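Side-chain contacts in putative TetR-family transcriptional regulator (Streptomyces coelicolor, PDB 2HXO), which probably binds DNA through an N-terminal helix-turn-helix domain and regulates transcription, as TetR-family proteins do: residues E27-V32 with H105-T110; V32-L37 with E62-A67. All blocks are in the same frame, centred on the assembly; numbering follows the deposited sequence.

Interaction 1 (E27-V32 with H105-T110); sequences ELLDTV and HPWLAT
Leu29 and Asp30, near the C-terminal end of helix 18-31, face the start of helix 107-118, with the CA atoms of Asp30 and His105 6.1 Å apart. One carboxylate oxygen carries the polar part. Asp30 OD2 accepts from Trp107 NE1 at 2.6 Å in a nearly straight bond, 167°, lying in the indole plane. The same oxygen accepts from His105 ND1 at 2.8 Å. That bond is more bent, 131°, and OD2 stands tilted out of the imidazole plane. Here Asp30 OD2 uses its syn lone pair, on the side of OD1. Two N-H groups thus grip one oxygen and should limit rotation of the carboxylate. Leu29 covers one indole face. Its CB sits 3.5 Å from the centroid of the five-membered ring, almost on the ring normal, a CH-pi contact. Its CD1 reaches over the six-membered ring, 3.7 Å from Trp107 CZ3. His105 CB lies over the opposite face, toward its rim. Trp107 chi2, -91°, turns the indole so that a face meets Leu29 CB and CD1. Trp107 also touches Thr68 of helix 60-76. The arrangement joins the first helix of the TetR DNA-binding domain to the TetR-type C-terminal domain, which in relatives binds ligands.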
ATOM      1  N   GLU A  27       0.879  23.924  -0.855  1.00 58.59           N
ATOM      2  CA  GLU A  27       1.638  24.539   0.232  1.00 60.56           C
ATOM      3  C   GLU A  27       0.931  24.285   1.553  1.00 60.49           C
ATOM      4  O   GLU A  27       1.553  23.919   2.550  1.00 60.39           O
ATOM      5  CB  GLU A  27       1.763  26.049   0.009  1.00 62.34           C
ATOM      6  CG  GLU A  27       2.413  26.436  -1.304  1.00 65.78           C
ATOM      7  CD  GLU A  27       2.409  27.933  -1.538  1.00 67.98           C
ATOM      8  OE1 GLU A  27       1.313  28.542  -1.523  1.00 69.51           O
ATOM      9  OE2 GLU A  27       3.503  28.503  -1.740  1.00 69.98           O
ATOM     10  N   LEU A  28      -0.380  24.487   1.554  1.00 60.37           N
ATOM     11  CA  LEU A  28      -1.177  24.269   2.748  1.00 60.85           C
ATOM     12  C   LEU A  28      -1.167  22.795   3.128  1.00 60.94           C
ATOM     13  O   LEU A  28      -1.010  22.453   4.296  1.00 61.69           O
ATOM     14  CB  LEU A  28      -2.620  24.741   2.519  1.00 61.34           C
ATOM     15  CG  LEU A  28      -2.815  26.255   2.349  1.00 61.83           C
ATOM     16  CD1 LEU A  28      -4.271  26.556   2.002  1.00 61.86           C
ATOM     17  CD2 LEU A  28      -2.408  26.970   3.640  1.00 61.53           C
ATOM     18  N   LEU A  29      -1.334  21.921   2.140  1.00 60.67           N
ATOM     19  CA  LEU A  29      -1.340  20.490   2.412  1.00 60.58           C
ATOM     20  C   LEU A  29      -0.013  20.054   3.026  1.00 60.06           C
ATOM     21  O   LEU A  29       0.022  19.162   3.877  1.00 59.73           O
ATOM     22  CB  LEU A  29      -1.616  19.703   1.123  1.00 60.04           C
ATOM     23  CG  LEU A  29      -3.080  19.661   0.660  1.00 59.38           C
ATOM     24  CD1 LEU A  29      -3.175  18.993  -0.698  1.00 57.97           C
ATOM     25  CD2 LEU A  29      -3.924  18.909   1.676  1.00 58.24           C
ATOM     26  N   ASP A  30       1.068  20.694   2.596  1.00 59.74           N
ATOM     27  CA  ASP A  30       2.400  20.376   3.094  1.00 60.14           C
ATOM     28  C   ASP A  30       2.612  20.834   4.535  1.00 61.44           C
ATOM     29  O   ASP A  30       3.276  20.150   5.319  1.00 60.93           O
ATOM     30  CB  ASP A  30       3.462  21.024   2.201  1.00 59.26           C
ATOM     31  CG  ASP A  30       3.559  20.371   0.832  1.00 58.72           C
ATOM     32  OD1 ASP A  30       4.227  20.942  -0.053  1.00 56.58           O
ATOM     33  OD2 ASP A  30       2.976  19.283   0.644  1.00 59.16           O
ATOM     34  N   THR A  31       2.033  21.984   4.880  1.00 63.03           N
ATOM     35  CA  THR A  31       2.178  22.562   6.218  1.00 63.93           C
ATOM     36  C   THR A  31       1.084  22.192   7.221  1.00 63.98           C
ATOM     37  O   THR A  31       1.380  21.681   8.299  1.00 64.30           O
ATOM     38  CB  THR A  31       2.254  24.093   6.126  1.00 64.17           C
ATOM     39  OG1 THR A  31       1.052  24.583   5.518  1.00 66.28           O
ATOM     40  CG2 THR A  31       3.445  24.525   5.273  1.00 64.02           C
ATOM     41  N   VAL A  32      -0.174  22.447   6.872  1.00 64.17           N
ATOM     42  CA  VAL A  32      -1.281  22.145   7.777  1.00 64.42           C
ATOM     43  C   VAL A  32      -2.042  20.854   7.479  1.00 64.94           C
ATOM     44  O   VAL A  32      -2.900  20.439   8.266  1.00 64.86           O
ATOM     45  CB  VAL A  32      -2.295  23.322   7.838  1.00 64.40           C
ATOM     46  CG1 VAL A  32      -1.665  24.516   8.551  1.00 64.92           C
ATOM     47  CG2 VAL A  32      -2.728  23.725   6.442  1.00 63.93           C
ATOM     48  N   HIS A 105       5.744  15.030  -0.171  1.00 53.64           N
ATOM     49  CA  HIS A 105       4.387  15.405   0.218  1.00 52.41           C
ATOM     50  C   HIS A 105       3.691  14.222   0.894  1.00 53.50           C
ATOM     51  O   HIS A 105       3.038  13.411   0.237  1.00 53.59           O
ATOM     52  CB  HIS A 105       3.585  15.828  -1.016  1.00 51.94           C
ATOM     53  CG  HIS A 105       4.191  16.961  -1.790  1.00 51.69           C
ATOM     54  ND1 HIS A 105       3.852  18.269  -1.867  1.00 52.50           N
ATOM     55  CD2 HIS A 105       5.255  16.796  -2.649  1.00 53.31           C
ATOM     56  CE1 HIS A 105       4.706  18.862  -2.768  1.00 51.21           C
ATOM     57  NE2 HIS A 105       5.543  17.950  -3.226  1.00 52.89           N
ATOM     58  N   PRO A 106       3.816  14.117   2.224  1.00 54.37           N
ATOM     59  CA  PRO A 106       3.220  13.044   3.031  1.00 54.44           C
ATOM     60  C   PRO A 106       1.748  12.781   2.766  1.00 53.88           C
ATOM     61  O   PRO A 106       1.300  11.632   2.741  1.00 54.28           O
ATOM     62  CB  PRO A 106       3.474  13.513   4.461  1.00 55.21           C
ATOM     63  CG  PRO A 106       4.780  14.247   4.331  1.00 55.43           C
ATOM     64  CD  PRO A 106       4.569  15.057   3.073  1.00 54.97           C
ATOM     65  N   TRP A 107       0.991  13.854   2.585  1.00 53.71           N
ATOM     66  CA  TRP A 107      -0.441  13.740   2.323  1.00 53.41           C
ATOM     67  C   TRP A 107      -0.748  13.011   1.000  1.00 53.44           C
ATOM     68  O   TRP A 107      -1.831  12.449   0.834  1.00 54.23           O
ATOM     69  CB  TRP A 107      -1.067  15.135   2.286  1.00 51.60           C
ATOM     70  CG  TRP A 107      -0.382  16.071   1.316  1.00 49.40           C
ATOM     71  CD1 TRP A 107       0.658  16.916   1.583  1.00 47.95           C
ATOM     72  CD2 TRP A 107      -0.678  16.231  -0.079  1.00 48.56           C
ATOM     73  NE1 TRP A 107       1.027  17.597   0.443  1.00 46.69           N
ATOM     74  CE2 TRP A 107       0.225  17.194  -0.592  1.00 47.57           C
ATOM     75  CE3 TRP A 107      -1.617  15.654  -0.947  1.00 48.11           C
ATOM     76  CZ2 TRP A 107       0.215  17.594  -1.938  1.00 47.80           C
ATOM     77  CZ3 TRP A 107      -1.626  16.053  -2.289  1.00 46.48           C
ATOM     78  CH2 TRP A 107      -0.715  17.015  -2.767  1.00 46.68           C
ATOM     79  N   LEU A 108       0.206  13.013   0.073  1.00 53.17           N
ATOM     80  CA  LEU A 108       0.006  12.383  -1.232  1.00 54.03           C
ATOM     81  C   LEU A 108      -0.435  10.923  -1.207  1.00 54.95           C
ATOM     82  O   LEU A 108      -1.332  10.533  -1.958  1.00 55.47           O
ATOM     83  CB  LEU A 108       1.275  12.498  -2.085  1.00 52.94           C
ATOM     84  CG  LEU A 108       1.081  12.178  -3.573  1.00 52.97           C
ATOM     85  CD1 LEU A 108       0.131  13.199  -4.195  1.00 52.42           C
ATOM     86  CD2 LEU A 108       2.411  12.217  -4.301  1.00 52.50           C
ATOM     87  N   ALA A 109       0.191  10.116  -0.358  1.00 55.06           N
ATOM     88  CA  ALA A 109      -0.146   8.697  -0.282  1.00 56.70           C
ATOM     89  C   ALA A 109      -1.620   8.447   0.020  1.00 57.67           C
ATOM     90  O   ALA A 109      -2.241   7.561  -0.567  1.00 57.42           O
ATOM     91  CB  ALA A 109       0.720   8.012   0.770  1.00 57.29           C
ATOM     92  N   THR A 110      -2.174   9.228   0.941  1.00 58.66           N
ATOM     93  CA  THR A 110      -3.570   9.086   1.320  1.00 60.09           C
ATOM     94  C   THR A 110      -4.495   9.491   0.174  1.00 59.72           C
ATOM     95  O   THR A 110      -5.517   8.847  -0.066  1.00 59.01           O
ATOM     96  CB  THR A 110      -3.904   9.957   2.559  1.00 62.01           C
ATOM     97  OG1 THR A 110      -3.100   9.533   3.668  1.00 64.46           O
ATOM     98  CG2 THR A 110      -5.380   9.820   2.934  1.00 62.04           C
TER

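Interaction 2 (V32-L37 with E62-A67); sequences VGERGL and ELLGAA
In this TetR-type fold the loop between helices 18-31 and 39-46 packs on helix 60-76, which follows the predicted H-T-H motif (38-57) and in TetR relatives connects the DNA-binding and C-terminal domains. Leu37, Leu63 and Leu64 form the apolar part of the contact, and Glu34 adds its aliphatic chain. Residues Glu34 to Leu37 make a type I beta turn, closed by Leu37 N to Glu34 O at 2.6 Å. The turn leads the chain into Leu37, whose CB is directed toward the helix. Its CG is anti to the backbone N, chi1 -179°, which carries the branch out to the leucines. Leu37 and Leu64 run past each other in opposite directions, with the CD2 methyls 3.6 Å apart. Leu63 CD2 is a looser neighbour, 4.3 Å from Leu37 CD2. Leu37 and Leu63 also touch Ala25, and Leu64 touches Leu29, so helix 18-31 shares this apolar layer. Glu34 stretches across Leu64 at about a right angle. Its aliphatic CG is 4.1 Å from Leu64 CD1, and the carboxylate oxygen Glu34 OE2 comes within 3.9 Å of that same methyl.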
ATOM      1  N   VAL A  32      -0.174  22.447   6.872  1.00 64.17           N
ATOM      2  CA  VAL A  32      -1.281  22.145   7.777  1.00 64.42           C
ATOM      3  C   VAL A  32      -2.042  20.854   7.479  1.00 64.94           C
ATOM      4  O   VAL A  32      -2.900  20.439   8.266  1.00 64.86           O
ATOM      5  CB  VAL A  32      -2.295  23.322   7.838  1.00 64.40           C
ATOM      6  CG1 VAL A  32      -1.665  24.516   8.551  1.00 64.92           C
ATOM      7  CG2 VAL A  32      -2.728  23.725   6.442  1.00 63.93           C
ATOM      8  N   GLY A  33      -1.734  20.219   6.351  1.00 65.66           N
ATOM      9  CA  GLY A  33      -2.400  18.976   5.994  1.00 66.86           C
ATOM     10  C   GLY A  33      -3.778  19.123   5.366  1.00 67.70           C
ATOM     11  O   GLY A  33      -4.209  20.223   5.016  1.00 66.34           O
ATOM     12  N   GLU A  34      -4.477  18.002   5.228  1.00 69.25           N
ATOM     13  CA  GLU A  34      -5.802  18.005   4.630  1.00 71.45           C
ATOM     14  C   GLU A  34      -6.748  18.856   5.461  1.00 72.12           C
ATOM     15  O   GLU A  34      -7.321  19.828   4.965  1.00 72.66           O
ATOM     16  CB  GLU A  34      -6.345  16.579   4.525  1.00 72.62           C
ATOM     17  CG  GLU A  34      -7.491  16.450   3.545  1.00 75.87           C
ATOM     18  CD  GLU A  34      -7.974  15.021   3.389  1.00 77.95           C
ATOM     19  OE1 GLU A  34      -7.121  14.119   3.239  1.00 79.34           O
ATOM     20  OE2 GLU A  34      -9.206  14.802   3.403  1.00 78.89           O
ATOM     21  N   ARG A  35      -6.908  18.485   6.729  1.00 72.71           N
ATOM     22  CA  ARG A  35      -7.781  19.221   7.639  1.00 72.99           C
ATOM     23  C   ARG A  35      -7.461  20.713   7.631  1.00 71.93           C
ATOM     24  O   ARG A  35      -8.350  21.544   7.814  1.00 72.66           O
ATOM     25  CB  ARG A  35      -7.637  18.676   9.065  1.00 74.80           C
ATOM     26  CG  ARG A  35      -8.480  17.446   9.367  1.00 77.64           C
ATOM     27  CD  ARG A  35      -9.931  17.828   9.663  1.00 80.52           C
ATOM     28  NE  ARG A  35     -10.735  16.676  10.071  1.00 83.13           N
ATOM     29  CZ  ARG A  35     -11.941  16.759  10.630  1.00 84.29           C
ATOM     30  NH1 ARG A  35     -12.494  17.946  10.857  1.00 84.36           N
ATOM     31  NH2 ARG A  35     -12.596  15.651  10.966  1.00 84.77           N
ATOM     32  N   GLY A  36      -6.191  21.046   7.414  1.00 70.35           N
ATOM     33  CA  GLY A  36      -5.781  22.438   7.387  1.00 68.08           C
ATOM     34  C   GLY A  36      -6.122  23.135   6.085  1.00 67.39           C
ATOM     35  O   GLY A  36      -5.942  24.348   5.960  1.00 66.70           O
ATOM     36  N   LEU A  37      -6.600  22.370   5.106  1.00 66.94           N
ATOM     37  CA  LEU A  37      -6.974  22.941   3.817  1.00 65.57           C
ATOM     38  C   LEU A  37      -8.424  23.403   3.902  1.00 64.82           C
ATOM     39  O   LEU A  37      -9.355  22.607   3.735  1.00 64.40           O
ATOM     40  CB  LEU A  37      -6.820  21.910   2.695  1.00 64.82           C
ATOM     41  CG  LEU A  37      -7.171  22.453   1.304  1.00 64.26           C
ATOM     42  CD1 LEU A  37      -6.189  23.542   0.918  1.00 63.00           C
ATOM     43  CD2 LEU A  37      -7.150  21.327   0.279  1.00 64.48           C
ATOM     44  N   GLU A  62     -12.496  18.000  -5.245  1.00 50.28           N
ATOM     45  CA  GLU A  62     -11.933  18.299  -6.559  1.00 50.15           C
ATOM     46  C   GLU A  62     -10.588  19.028  -6.446  1.00 49.66           C
ATOM     47  O   GLU A  62      -9.698  18.847  -7.283  1.00 49.94           O
ATOM     48  CB  GLU A  62     -12.909  19.156  -7.374  1.00 51.32           C
ATOM     49  CG  GLU A  62     -14.220  18.480  -7.815  1.00 54.76           C
ATOM     50  CD  GLU A  62     -15.047  17.891  -6.665  1.00 57.37           C
ATOM     51  OE1 GLU A  62     -15.240  18.575  -5.626  1.00 57.59           O
ATOM     52  OE2 GLU A  62     -15.513  16.732  -6.814  1.00 58.08           O
ATOM     53  N   LEU A  63     -10.438  19.859  -5.420  1.00 47.92           N
ATOM     54  CA  LEU A  63      -9.193  20.590  -5.224  1.00 47.37           C
ATOM     55  C   LEU A  63      -8.078  19.623  -4.792  1.00 46.46           C
ATOM     56  O   LEU A  63      -6.936  19.738  -5.236  1.00 46.25           O
ATOM     57  CB  LEU A  63      -9.390  21.681  -4.173  1.00 47.70           C
ATOM     58  CG  LEU A  63      -8.231  22.648  -3.928  1.00 48.83           C
ATOM     59  CD1 LEU A  63      -7.792  23.286  -5.231  1.00 47.08           C
ATOM     60  CD2 LEU A  63      -8.675  23.703  -2.923  1.00 49.02           C
ATOM     61  N   LEU A  64      -8.414  18.676  -3.925  1.00 45.63           N
ATOM     62  CA  LEU A  64      -7.440  17.683  -3.482  1.00 45.56           C
ATOM     63  C   LEU A  64      -6.970  16.891  -4.705  1.00 46.29           C
ATOM     64  O   LEU A  64      -5.782  16.591  -4.842  1.00 46.22           O
ATOM     65  CB  LEU A  64      -8.064  16.726  -2.464  1.00 44.54           C
ATOM     66  CG  LEU A  64      -8.388  17.277  -1.071  1.00 45.45           C
ATOM     67  CD1 LEU A  64      -9.066  16.189  -0.248  1.00 45.02           C
ATOM     68  CD2 LEU A  64      -7.115  17.754  -0.391  1.00 44.21           C
ATOM     69  N   GLY A  65      -7.909  16.561  -5.591  1.00 45.79           N
ATOM     70  CA  GLY A  65      -7.567  15.817  -6.793  1.00 45.02           C
ATOM     71  C   GLY A  65      -6.637  16.592  -7.709  1.00 43.85           C
ATOM     72  O   GLY A  65      -5.684  16.041  -8.263  1.00 43.72           O
ATOM     73  N   ALA A  66      -6.904  17.881  -7.869  1.00 42.79           N
ATOM     74  CA  ALA A  66      -6.081  18.714  -8.727  1.00 41.44           C
ATOM     75  C   ALA A  66      -4.687  18.872  -8.137  1.00 42.10           C
ATOM     76  O   ALA A  66      -3.704  18.981  -8.872  1.00 43.75           O
ATOM     77  CB  ALA A  66      -6.729  20.081  -8.908  1.00 42.23           C
ATOM     78  N   ALA A  67      -4.605  18.898  -6.808  1.00 41.84           N
ATOM     79  CA  ALA A  67      -3.326  19.048  -6.112  1.00 40.78           C
ATOM     80  C   ALA A  67      -2.510  17.765  -6.263  1.00 40.85           C
ATOM     81  O   ALA A  67      -1.314  17.800  -6.545  1.00 39.32           O
ATOM     82  CB  ALA A  67      -3.570  19.342  -4.638  1.00 40.45           C
TER

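The two interactions lie on the same side of the chain's centre, their centres about 8 Å apart. Along the chain the order is 27-32, 32-37, 62-67, 105-110, so interaction 2 falls within the span bridged by interaction 1, and both include Val32. They touch directly. Leu29 CD2 packs on Glu34 CA at 3.6 Å, and Leu28 CD1 on Leu37 CD1 at 3.7 Å. Trp107 CH2 also lies 3.9 Å from Ala67 O. Interaction 2 joins the loop before the predicted H-T-H to helix 60-76, whereas interaction 1 ties helix 18-31 to helix 107-118. Helix 18-31 is thus held against both 60-76 and 107-118.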